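Local coordinates for protein ATP-dependent helicase FUN30 (Saccharomyces cerevisiae S288c, PDB 5GN1) that uses the energy of ATP hydrolysis to remodel nucleosomes, promoting DNA end resection at double-strand breaks and heterochromatin organisation, at residues I104-L112 with T311-I319; W181-K191 with I217-L225. All coordinates share one frame; numbering follows the deposited sequence.

Contact 1: residues I104-L112 with T311-I319; sequences IMALRKASL and TKDSIEEKI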
# COMPACT_ATOMS: atom_id res chain seq x y z
N ILE A 104 2.87 -10.41 -9.73
CA ILE A 104 2.30 -10.62 -8.40
C ILE A 104 2.29 -9.31 -7.61
O ILE A 104 1.34 -9.01 -6.87
CB ILE A 104 3.08 -11.72 -7.65
CG1 ILE A 104 2.88 -13.10 -8.30
CG2 ILE A 104 2.72 -11.75 -6.16
CD1 ILE A 104 1.47 -13.44 -8.61
N MET A 105 3.35 -8.51 -7.75
CA MET A 105 3.39 -7.23 -7.05
C MET A 105 2.29 -6.30 -7.53
O MET A 105 1.63 -5.64 -6.73
CB MET A 105 4.76 -6.57 -7.23
CG MET A 105 4.81 -5.18 -6.65
SD MET A 105 4.70 -5.28 -4.85
CE MET A 105 6.46 -5.37 -4.50
N ALA A 106 2.09 -6.24 -8.85
CA ALA A 106 1.05 -5.40 -9.41
C ALA A 106 -0.34 -5.85 -8.96
O ALA A 106 -1.21 -5.02 -8.68
CB ALA A 106 1.14 -5.39 -10.94
N LEU A 107 -0.58 -7.17 -8.89
CA LEU A 107 -1.88 -7.65 -8.41
C LEU A 107 -2.09 -7.26 -6.95
O LEU A 107 -3.20 -6.89 -6.55
CB LEU A 107 -2.00 -9.17 -8.56
CG LEU A 107 -1.98 -9.75 -9.98
CD1 LEU A 107 -1.92 -11.27 -9.93
CD2 LEU A 107 -3.18 -9.30 -10.80
N ARG A 108 -1.04 -7.35 -6.13
CA ARG A 108 -1.15 -6.95 -4.73
C ARG A 108 -1.54 -5.48 -4.63
O ARG A 108 -2.45 -5.12 -3.88
CB ARG A 108 0.17 -7.23 -4.00
CG ARG A 108 0.46 -8.73 -3.89
CD ARG A 108 1.79 -9.03 -3.20
NE ARG A 108 1.86 -8.45 -1.86
CZ ARG A 108 2.98 -8.36 -1.15
NH1 ARG A 108 4.12 -8.82 -1.65
NH2 ARG A 108 2.97 -7.79 0.05
N LYS A 109 -0.86 -4.61 -5.38
CA LYS A 109 -1.16 -3.18 -5.34
C LYS A 109 -2.58 -2.89 -5.84
O LYS A 109 -3.26 -2.01 -5.29
CB LYS A 109 -0.13 -2.41 -6.17
CG LYS A 109 1.24 -2.40 -5.53
CD LYS A 109 2.28 -1.80 -6.48
CE LYS A 109 3.58 -1.52 -5.73
NZ LYS A 109 4.60 -1.00 -6.68
N ALA A 110 -3.02 -3.58 -6.88
CA ALA A 110 -4.37 -3.34 -7.38
C ALA A 110 -5.44 -3.75 -6.36
O ALA A 110 -6.50 -3.13 -6.30
CB ALA A 110 -4.58 -4.08 -8.72
N SER A 111 -5.16 -4.76 -5.54
CA SER A 111 -6.05 -5.11 -4.44
C SER A 111 -6.12 -4.03 -3.36
O SER A 111 -7.02 -4.08 -2.52
CB SER A 111 -5.59 -6.42 -3.79
OG SER A 111 -5.38 -7.45 -4.75
N LEU A 112 -5.17 -3.09 -3.34
CA LEU A 112 -5.07 -2.06 -2.30
C LEU A 112 -5.67 -0.73 -2.71
O LEU A 112 -6.51 -0.18 -1.99
CB LEU A 112 -3.60 -1.86 -1.90
CG LEU A 112 -2.96 -3.12 -1.35
CD1 LEU A 112 -1.47 -2.92 -1.02
CD2 LEU A 112 -3.76 -3.61 -0.14
N THR A 311 -9.02 -8.23 0.32
CA THR A 311 -9.86 -8.04 -0.85
C THR A 311 -10.28 -9.40 -1.41
O THR A 311 -9.44 -10.26 -1.70
CB THR A 311 -9.15 -7.21 -1.91
OG1 THR A 311 -8.99 -5.86 -1.42
CG2 THR A 311 -9.97 -7.19 -3.19
N LYS A 312 -11.59 -9.60 -1.53
CA LYS A 312 -12.14 -10.84 -2.05
C LYS A 312 -11.92 -10.92 -3.56
O LYS A 312 -11.89 -9.90 -4.26
CB LYS A 312 -13.64 -10.93 -1.76
CG LYS A 312 -14.05 -11.95 -0.71
CD LYS A 312 -15.55 -11.84 -0.43
CE LYS A 312 -16.14 -13.15 0.06
NZ LYS A 312 -17.63 -13.11 0.06
N ASP A 313 -11.78 -12.15 -4.05
CA ASP A 313 -11.58 -12.40 -5.49
C ASP A 313 -10.27 -11.77 -5.95
O ASP A 313 -10.19 -11.16 -7.02
CB ASP A 313 -12.77 -11.88 -6.30
CG ASP A 313 -12.77 -12.36 -7.77
OD1 ASP A 313 -12.17 -13.42 -8.08
OD2 ASP A 313 -13.38 -11.64 -8.60
N SER A 314 -9.24 -11.89 -5.12
CA SER A 314 -7.96 -11.25 -5.38
C SER A 314 -6.84 -12.14 -4.86
O SER A 314 -7.07 -13.06 -4.06
CB SER A 314 -7.86 -9.87 -4.74
OG SER A 314 -7.33 -9.98 -3.43
N ILE A 315 -5.63 -11.82 -5.29
CA ILE A 315 -4.43 -12.51 -4.85
C ILE A 315 -4.27 -12.51 -3.33
O ILE A 315 -3.58 -13.37 -2.78
CB ILE A 315 -3.21 -11.87 -5.54
CG1 ILE A 315 -1.94 -12.67 -5.26
CG2 ILE A 315 -3.08 -10.42 -5.10
CD1 ILE A 315 -0.78 -12.26 -6.13
N GLU A 316 -4.89 -11.55 -2.64
CA GLU A 316 -4.78 -11.50 -1.18
C GLU A 316 -5.39 -12.74 -0.53
O GLU A 316 -4.92 -13.19 0.51
CB GLU A 316 -5.44 -10.23 -0.64
CG GLU A 316 -4.68 -8.95 -1.01
CD GLU A 316 -5.16 -7.71 -0.24
OE1 GLU A 316 -6.34 -7.67 0.16
OE2 GLU A 316 -4.33 -6.80 -0.01
N GLU A 317 -6.44 -13.30 -1.15
CA GLU A 317 -6.97 -14.57 -0.67
C GLU A 317 -5.94 -15.68 -0.79
O GLU A 317 -5.76 -16.47 0.15
CB GLU A 317 -8.25 -14.91 -1.43
CG GLU A 317 -9.40 -13.96 -1.12
CD GLU A 317 -10.74 -14.38 -1.74
OE1 GLU A 317 -10.93 -14.22 -2.96
OE2 GLU A 317 -11.58 -14.91 -0.99
N LYS A 318 -5.22 -15.75 -1.92
CA LYS A 318 -4.17 -16.76 -2.08
C LYS A 318 -3.05 -16.56 -1.09
O LYS A 318 -2.49 -17.53 -0.56
CB LYS A 318 -3.62 -16.71 -3.51
CG LYS A 318 -4.66 -16.96 -4.57
CD LYS A 318 -5.36 -18.26 -4.31
CE LYS A 318 -6.81 -18.22 -4.76
NZ LYS A 318 -7.48 -19.51 -4.43
N ILE A 319 -2.68 -15.30 -0.83
CA ILE A 319 -1.61 -15.04 0.13
C ILE A 319 -2.05 -15.43 1.54
O ILE A 319 -1.26 -15.98 2.32
CB ILE A 319 -1.18 -13.56 0.03
CG1 ILE A 319 -0.41 -13.36 -1.28
CG2 ILE A 319 -0.34 -13.13 1.25
CD1 ILE A 319 -0.04 -11.93 -1.57
O HOH W 1 -2.29 -6.63 -1.52

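Contact 2: residues W181-K191 with I217-L225; sequences WMQSGKIDALK and ILEMVLSTL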
# COMPACT_ATOMS: atom_id res chain seq x y z
N TRP A 181 -8.39 9.70 -3.50
CA TRP A 181 -7.75 8.83 -2.52
C TRP A 181 -8.75 8.04 -1.68
O TRP A 181 -8.37 7.04 -1.06
CB TRP A 181 -6.84 9.64 -1.62
CG TRP A 181 -7.47 10.90 -1.09
CD1 TRP A 181 -8.13 11.05 0.10
CD2 TRP A 181 -7.48 12.18 -1.73
NE1 TRP A 181 -8.55 12.36 0.24
CE2 TRP A 181 -8.18 13.07 -0.87
CE3 TRP A 181 -6.99 12.67 -2.95
CZ2 TRP A 181 -8.39 14.42 -1.20
CZ3 TRP A 181 -7.19 14.01 -3.27
CH2 TRP A 181 -7.89 14.87 -2.39
N MET A 182 -10.02 8.47 -1.63
CA MET A 182 -11.06 7.70 -0.94
C MET A 182 -11.59 6.54 -1.77
O MET A 182 -12.24 5.65 -1.21
CB MET A 182 -12.25 8.59 -0.55
CG MET A 182 -11.87 9.85 0.18
SD MET A 182 -11.03 9.45 1.72
CE MET A 182 -12.39 8.85 2.73
N GLN A 183 -11.33 6.51 -3.09
CA GLN A 183 -11.98 5.54 -3.98
C GLN A 183 -11.18 4.24 -4.06
O GLN A 183 -10.43 3.98 -5.00
CB GLN A 183 -12.18 6.14 -5.36
CG GLN A 183 -13.15 7.30 -5.38
CD GLN A 183 -13.28 7.88 -6.78
OE1 GLN A 183 -13.70 7.19 -7.71
NE2 GLN A 183 -12.91 9.14 -6.93
N SER A 184 -11.39 3.40 -3.05
CA SER A 184 -10.84 2.06 -3.00
C SER A 184 -11.72 1.23 -2.08
O SER A 184 -12.26 1.75 -1.10
CB SER A 184 -9.39 2.06 -2.48
OG SER A 184 -9.02 0.77 -2.02
N GLY A 185 -11.88 -0.06 -2.41
CA GLY A 185 -12.66 -0.93 -1.55
C GLY A 185 -12.05 -1.12 -0.17
O GLY A 185 -12.77 -1.31 0.82
N LYS A 186 -10.73 -1.06 -0.07
CA LYS A 186 -10.13 -1.16 1.25
C LYS A 186 -10.34 0.11 2.06
O LYS A 186 -10.39 0.05 3.30
CB LYS A 186 -8.64 -1.49 1.16
CG LYS A 186 -8.37 -2.92 0.81
CD LYS A 186 -7.23 -3.48 1.64
CE LYS A 186 -7.00 -4.90 1.25
NZ LYS A 186 -5.77 -5.50 1.83
N ILE A 187 -10.47 1.26 1.40
CA ILE A 187 -10.74 2.49 2.15
C ILE A 187 -12.18 2.50 2.63
O ILE A 187 -12.46 2.91 3.76
CB ILE A 187 -10.41 3.74 1.30
CG1 ILE A 187 -8.93 3.71 0.87
CG2 ILE A 187 -10.71 5.03 2.09
CD1 ILE A 187 -7.92 3.58 2.01
N ASP A 188 -13.11 2.03 1.79
CA ASP A 188 -14.50 1.86 2.22
C ASP A 188 -14.56 1.02 3.50
O ASP A 188 -15.22 1.41 4.48
CB ASP A 188 -15.32 1.19 1.11
CG ASP A 188 -15.61 2.14 -0.05
OD1 ASP A 188 -15.63 3.37 0.16
OD2 ASP A 188 -15.83 1.64 -1.18
N ALA A 189 -13.88 -0.12 3.50
CA ALA A 189 -13.85 -0.96 4.69
C ALA A 189 -13.18 -0.25 5.86
O ALA A 189 -13.65 -0.33 7.00
CB ALA A 189 -13.15 -2.28 4.38
N LEU A 190 -12.06 0.45 5.60
CA LEU A 190 -11.32 1.09 6.68
C LEU A 190 -12.15 2.17 7.36
O LEU A 190 -12.10 2.35 8.58
CB LEU A 190 -10.02 1.69 6.13
CG LEU A 190 -9.19 2.50 7.12
CD1 LEU A 190 -8.56 1.58 8.15
CD2 LEU A 190 -8.12 3.31 6.38
N LYS A 191 -12.91 2.93 6.56
CA LYS A 191 -13.71 4.03 7.08
C LYS A 191 -14.81 3.52 8.00
O LYS A 191 -15.08 4.12 9.06
CB LYS A 191 -14.27 4.80 5.87
CG LYS A 191 -15.43 5.72 6.07
CD LYS A 191 -15.91 6.15 4.67
CE LYS A 191 -17.19 6.95 4.73
NZ LYS A 191 -16.99 8.28 5.38
N ILE A 217 -0.82 7.48 0.95
CA ILE A 217 -2.21 7.68 0.55
C ILE A 217 -3.09 7.82 1.78
O ILE A 217 -4.03 8.64 1.80
CB ILE A 217 -2.69 6.52 -0.34
CG1 ILE A 217 -1.93 6.51 -1.66
CG2 ILE A 217 -4.18 6.65 -0.59
CD1 ILE A 217 -2.14 5.21 -2.47
N LEU A 218 -2.83 7.01 2.80
CA LEU A 218 -3.66 7.03 4.01
C LEU A 218 -3.60 8.38 4.69
O LEU A 218 -4.57 8.78 5.35
CB LEU A 218 -3.22 5.93 4.98
CG LEU A 218 -3.63 4.50 4.65
CD1 LEU A 218 -3.07 3.52 5.68
CD2 LEU A 218 -5.16 4.39 4.59
N GLU A 219 -2.49 9.11 4.55
CA GLU A 219 -2.42 10.43 5.19
C GLU A 219 -3.51 11.35 4.64
O GLU A 219 -4.16 12.08 5.40
CB GLU A 219 -1.03 11.03 5.00
CG GLU A 219 0.07 10.28 5.78
CD GLU A 219 1.37 11.08 5.81
OE1 GLU A 219 1.34 12.26 5.43
OE2 GLU A 219 2.43 10.54 6.20
N MET A 220 -3.78 11.29 3.33
CA MET A 220 -4.85 12.11 2.77
C MET A 220 -6.22 11.58 3.16
O MET A 220 -7.14 12.36 3.43
CB MET A 220 -4.72 12.20 1.25
CG MET A 220 -3.46 12.89 0.80
SD MET A 220 -3.66 13.50 -0.89
CE MET A 220 -4.86 14.80 -0.62
N VAL A 221 -6.38 10.25 3.18
CA VAL A 221 -7.63 9.63 3.63
C VAL A 221 -7.98 10.09 5.04
O VAL A 221 -9.11 10.52 5.32
CB VAL A 221 -7.52 8.09 3.55
CG1 VAL A 221 -8.72 7.41 4.22
CG2 VAL A 221 -7.37 7.61 2.11
N LEU A 222 -7.01 10.00 5.97
CA LEU A 222 -7.32 10.31 7.36
C LEU A 222 -7.65 11.79 7.54
O LEU A 222 -8.54 12.14 8.32
CB LEU A 222 -6.17 9.87 8.28
CG LEU A 222 -5.92 8.34 8.26
CD1 LEU A 222 -4.79 7.90 9.19
CD2 LEU A 222 -7.20 7.57 8.58
N SER A 223 -6.98 12.67 6.77
CA SER A 223 -7.29 14.09 6.80
C SER A 223 -8.70 14.36 6.29
O SER A 223 -9.44 15.15 6.88
CB SER A 223 -6.26 14.87 5.98
OG SER A 223 -6.58 16.25 5.92
N THR A 224 -9.08 13.71 5.18
CA THR A 224 -10.45 13.83 4.70
C THR A 224 -11.44 13.38 5.76
O THR A 224 -12.51 13.98 5.91
CB THR A 224 -10.63 13.02 3.41
OG1 THR A 224 -9.96 13.66 2.33
CG2 THR A 224 -12.12 12.85 3.05
N LEU A 225 -11.10 12.34 6.52
CA LEU A 225 -12.02 11.78 7.52
C LEU A 225 -11.96 12.53 8.84
O LEU A 225 -12.67 12.17 9.78
CB LEU A 225 -11.73 10.29 7.75
CG LEU A 225 -12.04 9.30 6.61
CD1 LEU A 225 -11.49 7.90 6.93
CD2 LEU A 225 -13.56 9.21 6.31

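Contact 1: residues I104-L112 with T311-I319
Residues 104-110 of helix 100-110 and residues 315-319 of helix 315-322 cross steeply, directions 109° apart and axes 10.0 Å from each other at closest. R108 and I315 bring the helices together, and S111 and T311 lie side by side, their CA atoms 6.0 Å apart. I315 carries the apolar half. Its CG1 stands anti to the backbone N (chi1 -173°), which sends CD1 against CG2 of I104 at 3.5 Å and leaves CG2 on the backbone and CB of L107. I319 CD1 continues this layer onto CD of R108. At the polar end, T311 OG1 donates to S111 O over 2.9 Å, in the carbonyl plane on a lone pair. S111 OG turns back to L107 O, which also receives S111 N from the opposite face. E316 packs its CG and carboxylate carbon on S111 CB; its OE1 takes T311 N in a nearly straight bond of 2.7 Å, while OE2 accepts from a water that also donates to R108 O. S314 OG donates to T311 O and accepts from E316 N, and an alanine here would probably leave that N-H without its cap and let the turn after T311 shift. The arrangement is an N-capped helix start after strand 304-311, an inner strand of the parallel sheet of the RecA-like ATPase-C domain, buried against helix 100-110.

Contact 2: residues W181-K191 with I217-L225
V221 sits at the apolar centre, its two methyls dividing the work: CG1 meets CG2 of I187 tip to tip at 3.8 Å, and CG2 rests against the carbonyl oxygen of W181. Deeper in, L218 extends CD2 between two partners, L190 CD2 at 3.6 Å and I187 CD1. Across the other flank M182 folds back, bent at both chi2 and chi3, which lays SD near V221 and T224 CG2 and brings CE to L225 CD2. The indole of W181 is the broadest surface here. M220 lies over one face of it, with the methyl CE 3.4 Å from the centroid of the six-membered ring and only 8° off the normal, a CH-pi contact; SD follows at 4.2 Å, making this a Met-aromatic pair as well. CG of W181 lies between its own backbone N and carbonyl carbon, and the ring is swung alongside helix 217-224. Its NE1 then points at T224 OG1, 2.8 Å away in the ring plane, with an N-H...O angle of 171°, a bond that together with the methionine fixes the rotation of the indole. At the exposed rim, K191 runs its chain past L225, NZ coming within 3.7 Å of CD2. The helix axes are 44° apart and 11.9 Å at closest, so large side chains fill the interval. Beyond this pair, F158 and H161 of helix 157-166 touch M220, while L222 packs on I256 and I258 of strand 256-260, placing helix 212-224 against the parallel sheet.

The centres of contact 1 and contact 2 are 18 Å apart, yet the two touch directly. K186, from helix 185-200 of contact 2, forms a salt bridge with E316 of contact 1 (NZ to OE2, 2.7 Å), and S184 OG probably hydrogen-bonds L112 O. Along the chain the order is 104-112, 181-191, 217-225, then 311-319, so contact 2 falls wholly within the span that contact 1 bridges. Helix 185-200 comes before strand 205-209 of the six-stranded parallel sheet and helix 212-224 after it; strand 304-311 belongs to the same sheet. Contact 1 joins the SNF2-related part of the sequence to the helicase C-terminal part, whereas contact 2 is internal to the latter.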